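Uncharacterized protein (Nitrosomonas europaea, PDB 6M0Q) is of unknown function but packs against chains of another protein in a six-chain assembly, consistent with an accessory or partner subunit. Local coordinates at residues Thr57-Asn61 / Gly62-Arg66; Gly70-Val73 / Ala74-Gln77. All blocks are in the same frame, centred on the assembly; numbering follows the deposited sequence.

Contact 1 of 2, residues Thr57-Asn61 / Gly62-Arg66; sequences TEVEN and GKIVR
Val-65 and Glu-60 run side by side and point the same way, and their touch shows how a short hairpin can pack a methyl group against the aliphatic root of a charged chain. CG2 of Val-65 lies 3.6 Å from CG of Glu-60 and 3.7 Å from CB of Glu-58, so this one methyl packs against the aliphatic carbons of both glutamates. Glu-60 turns CG beside its own backbone N (chi1 -64°) and bends again at chi2, which carries the carboxylate away from the hairpin; its OE1 forms a salt bridge with a basic side chain on a chain of another protein. Val-59 and Ile-64 form the antiparallel non-hydrogen-bonded pair and project from the other face, where Val-59 CG2 meets Ile-64 CG1 loosely at 4.3 Å; both also pack on that other chain.

Between the two strands, backbone bonds set the pairing. Val-65 N gives a nearly straight bond to Glu-58 O (2.8 Å, 175° at the hydrogen), while Glu-60 and Lys-63 exchange two bonds: Glu-60 N to Lys-63 O at 2.8 Å, and Lys-63 N to Glu-60 O at 3.0 Å, the latter donor sitting well above the carbonyl plane. Asn-61 and Gly-62, both with positive phi, occupy the corner positions. This is a beta hairpin with a two-residue loop, closed by a type I' turn.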
loop_
_atom_site.group_PDB
_atom_site.type_symbol
_atom_site.label_atom_id
_atom_site.label_comp_id
_atom_site.label_asym_id
_atom_site.label_seq_id
_atom_site.Cartn_x
_atom_site.Cartn_y
_atom_site.Cartn_z
ATOM N N THR B 57 0.571 23.008 -20.926
ATOM C CA THR B 57 0.698 21.614 -21.354
ATOM C C THR B 57 1.526 21.402 -22.614
ATOM O O THR B 57 1.961 20.269 -22.838
ATOM C CB THR B 57 -0.689 21.010 -21.597
ATOM O OG1 THR B 57 -1.312 21.754 -22.637
ATOM C CG2 THR B 57 -1.561 21.112 -20.362
ATOM N N GLU B 58 1.759 22.421 -23.449
ATOM C CA GLU B 58 2.307 22.228 -24.784
ATOM C C GLU B 58 3.723 22.755 -24.874
ATOM O O GLU B 58 3.991 23.923 -24.540
ATOM C CB GLU B 58 1.466 22.916 -25.852
ATOM C CG GLU B 58 -0.010 22.601 -25.770
ATOM C CD GLU B 58 -0.281 21.107 -25.760
ATOM O OE1 GLU B 58 -0.929 20.628 -24.797
ATOM O OE2 GLU B 58 0.171 20.412 -26.704
ATOM N N VAL B 59 4.607 21.897 -25.374
ATOM C CA VAL B 59 5.988 22.235 -25.676
ATOM C C VAL B 59 6.184 22.011 -27.164
ATOM O O VAL B 59 5.863 20.934 -27.673
ATOM C CB VAL B 59 6.947 21.359 -24.854
ATOM C CG1 VAL B 59 8.418 21.562 -25.310
ATOM C CG2 VAL B 59 6.750 21.664 -23.379
ATOM N N GLU B 60 6.655 23.031 -27.873
ATOM C CA GLU B 60 7.015 22.891 -29.281
ATOM C C GLU B 60 8.396 23.495 -29.500
ATOM O O GLU B 60 8.700 24.570 -28.976
ATOM C CB GLU B 60 6.003 23.568 -30.223
ATOM C CG GLU B 60 4.574 22.969 -30.219
ATOM C CD GLU B 60 4.489 21.469 -30.615
ATOM O OE1 GLU B 60 3.548 20.794 -30.132
ATOM O OE2 GLU B 60 5.327 20.962 -31.403
ATOM N N ASN B 61 9.229 22.796 -30.262
ATOM C CA ASN B 61 10.575 23.268 -30.591
ATOM C C ASN B 61 11.360 23.623 -29.339
ATOM O O ASN B 61 12.076 24.619 -29.291
ATOM C CB ASN B 61 10.510 24.444 -31.544
ATOM C CG ASN B 61 9.800 24.089 -32.809
ATOM O OD1 ASN B 61 8.868 24.776 -33.233
ATOM N ND2 ASN B 61 10.203 22.973 -33.408
ATOM N N GLY B 62 11.207 22.812 -28.303
ATOM C CA GLY B 62 11.989 23.026 -27.098
ATOM C C GLY B 62 11.558 24.194 -26.242
ATOM O O GLY B 62 12.291 24.578 -25.327
ATOM N N LYS B 63 10.391 24.774 -26.506
ATOM C CA LYS B 63 9.881 25.883 -25.721
ATOM C C LYS B 63 8.427 25.623 -25.376
ATOM O O LYS B 63 7.685 25.052 -26.183
ATOM C CB LYS B 63 10.012 27.199 -26.488
ATOM C CG LYS B 63 11.465 27.592 -26.767
ATOM C CD LYS B 63 11.555 28.970 -27.379
ATOM C CE LYS B 63 13.028 29.402 -27.484
ATOM N NZ LYS B 63 13.176 30.831 -27.897
ATOM N N ILE B 64 8.037 26.010 -24.158
ATOM C CA ILE B 64 6.628 26.038 -23.817
ATOM C C ILE B 64 5.914 26.969 -24.778
ATOM O O ILE B 64 6.358 28.094 -25.020
ATOM C CB ILE B 64 6.422 26.473 -22.362
ATOM C CG1 ILE B 64 7.035 25.446 -21.406
ATOM C CG2 ILE B 64 4.888 26.663 -22.062
ATOM C CD1 ILE B 64 7.155 25.981 -20.020
ATOM N N VAL B 65 4.801 26.492 -25.340
ATOM C CA VAL B 65 4.033 27.292 -26.278
ATOM C C VAL B 65 3.482 28.519 -25.574
ATOM O O VAL B 65 3.073 28.469 -24.406
ATOM C CB VAL B 65 2.909 26.435 -26.886
ATOM C CG1 VAL B 65 1.900 27.301 -27.671
ATOM C CG2 VAL B 65 3.516 25.379 -27.771
ATOM N N ARG B 66 3.492 29.635 -26.281
ATOM C CA ARG B 66 2.876 30.855 -25.806
ATOM C C ARG B 66 1.510 30.991 -26.462
ATOM O O ARG B 66 1.329 30.670 -27.643
ATOM C CB ARG B 66 3.766 32.070 -26.106
ATOM C CG ARG B 66 4.708 32.478 -24.937
ATOM C CD ARG B 66 5.721 31.366 -24.541
ATOM N NE ARG B 66 6.668 31.821 -23.514
ATOM C CZ ARG B 66 7.656 31.088 -23.003
ATOM N NH1 ARG B 66 8.466 31.605 -22.075
ATOM N NH2 ARG B 66 7.837 29.835 -23.411
#

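Contact 2 of 2, residues Gly70-Val73 / Ala74-Gln77; sequences GDIV and ALVQ
Gln-77 lies alongside Val-73 one helical turn earlier, a worked example of how an i to i+4 pair uses a long polar chain to cover a branched apolar one. Its backbone N first bonds to Val-73 O at 2.8 Å, with 169° at the hydrogen. From there the side chain stays close to the same residue: CB is 3.4 Å from Val-73 O, and CG repeats that distance to the same oxygen. CG leaves beside the backbone N (chi1 -79°), and the chain is then extended, which carries the amide past the carbonyl and along the valine. CD reaches 3.6 Å from Val-73 CG1. At the tip the amide divides: NE2 is the nearer atom, 3.4 Å from CG1, whereas OE1 stands farther off from the same methyl. The contact across the side chains is thus amide against methyl, without a side-chain hydrogen bond between the two residues.

Ile-72 makes a second local group, with Leu-75 at i+3 and Val-76 at i+4. Its CG1 is anti to the backbone N (chi1 -177°), and the bend at chi2 turns CD1 toward the next turn of the helix. There CD1 meets Leu-75 CD2 at 3.8 Å, the two chains crossing at a slant, and Val-76 CG2 at 4.1 Å, with those side chains side by side and pointing the same way. The N-H groups of Ala-74, Leu-75 and Val-76 donate to the carbonyl oxygens of Gly-70, Asp-71 and Ile-72, continuing the regular alpha-helical ladder.

The Ile-72 and Val-76 side of helix 69-83 faces helix 35-43: Ile-72 and Leu-75 both touch Asp-37, Ile-72 also Asp-40, and Val-76 packs on Tyr-41. Cys-44, just after that helix, touches Ile-72 and is disulfide-bonded to Cys-69. Strand 63-68 leads directly into helix 69-83.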
loop_
_atom_site.group_PDB
_atom_site.type_symbol
_atom_site.label_atom_id
_atom_site.label_comp_id
_atom_site.label_asym_id
_atom_site.label_seq_id
_atom_site.Cartn_x
_atom_site.Cartn_y
_atom_site.Cartn_z
ATOM N N GLY B 70 -6.465 36.635 -26.338
ATOM C CA GLY B 70 -7.568 36.906 -27.246
ATOM C C GLY B 70 -8.013 35.672 -28.007
ATOM O O GLY B 70 -9.212 35.435 -28.169
ATOM N N ASP B 71 -7.058 34.846 -28.450
ATOM C CA ASP B 71 -7.417 33.670 -29.239
ATOM C C ASP B 71 -8.144 32.629 -28.395
ATOM O O ASP B 71 -9.173 32.085 -28.817
ATOM C CB ASP B 71 -6.178 33.053 -29.878
ATOM C CG ASP B 71 -5.421 34.033 -30.756
ATOM O OD1 ASP B 71 -4.174 33.969 -30.757
ATOM O OD2 ASP B 71 -6.063 34.874 -31.425
ATOM N N ILE B 72 -7.617 32.316 -27.210
ATOM C CA ILE B 72 -8.272 31.296 -26.399
ATOM C C ILE B 72 -9.654 31.775 -25.960
ATOM O O ILE B 72 -10.619 31.002 -25.957
ATOM C CB ILE B 72 -7.387 30.871 -25.204
ATOM C CG1 ILE B 72 -8.069 29.746 -24.422
ATOM C CG2 ILE B 72 -7.090 32.030 -24.274
ATOM C CD1 ILE B 72 -8.407 28.564 -25.279
ATOM N N VAL B 73 -9.790 33.057 -25.628
ATOM C CA VAL B 73 -11.097 33.562 -25.219
ATOM C C VAL B 73 -12.100 33.434 -26.363
ATOM O O VAL B 73 -13.233 32.973 -26.165
ATOM C CB VAL B 73 -10.972 35.012 -24.709
ATOM C CG1 VAL B 73 -12.352 35.678 -24.638
ATOM C CG2 VAL B 73 -10.274 35.022 -23.341
ATOM N N ALA B 74 -11.686 33.797 -27.584
ATOM C CA ALA B 74 -12.540 33.595 -28.756
ATOM C C ALA B 74 -12.916 32.125 -28.920
ATOM O O ALA B 74 -14.076 31.796 -29.196
ATOM C CB ALA B 74 -11.837 34.094 -30.016
ATOM N N LEU B 75 -11.942 31.236 -28.761
ATOM C CA LEU B 75 -12.192 29.809 -28.921
ATOM C C LEU B 75 -13.223 29.311 -27.911
ATOM O O LEU B 75 -14.143 28.561 -28.269
ATOM C CB LEU B 75 -10.868 29.054 -28.789
ATOM C CG LEU B 75 -10.805 27.526 -28.773
ATOM C CD1 LEU B 75 -11.445 26.915 -30.003
ATOM C CD2 LEU B 75 -9.347 27.097 -28.676
ATOM N N VAL B 76 -13.105 29.736 -26.650
ATOM C CA VAL B 76 -14.036 29.264 -25.631
ATOM C C VAL B 76 -15.407 29.894 -25.824
ATOM O O VAL B 76 -16.431 29.213 -25.710
ATOM C CB VAL B 76 -13.484 29.532 -24.221
ATOM C CG1 VAL B 76 -14.529 29.202 -23.173
ATOM C CG2 VAL B 76 -12.246 28.704 -23.996
ATOM N N GLN B 77 -15.453 31.196 -26.120
ATOM C CA GLN B 77 -16.743 31.846 -26.341
ATOM C C GLN B 77 -17.516 31.172 -27.465
ATOM O O GLN B 77 -18.735 31.005 -27.365
ATOM C CB GLN B 77 -16.561 33.337 -26.633
ATOM C CG GLN B 77 -16.323 34.152 -25.365
ATOM C CD GLN B 77 -15.846 35.583 -25.629
ATOM O OE1 GLN B 77 -15.667 36.003 -26.781
ATOM N NE2 GLN B 77 -15.643 36.339 -24.554
#

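Overall arrangement
From the N terminus the chain passes through helix 35-43 and strand 52-55 before reaching contact 1, where the turn between strands 58-60 and 63-68 closes the hairpin. Strand 63-68 is the middle member of the three-stranded antiparallel sheet, between 52-55 and 58-60, and it runs straight into helix 69-83, whose first turns make contact 2. The two contacts are therefore in series: neither encloses nor crosses the other, and their centres lie about 19 Å apart with no direct touch. Contact 1 is the outlying one, turned toward another protein, while contact 2 lies near the chain's centre against helix 35-43.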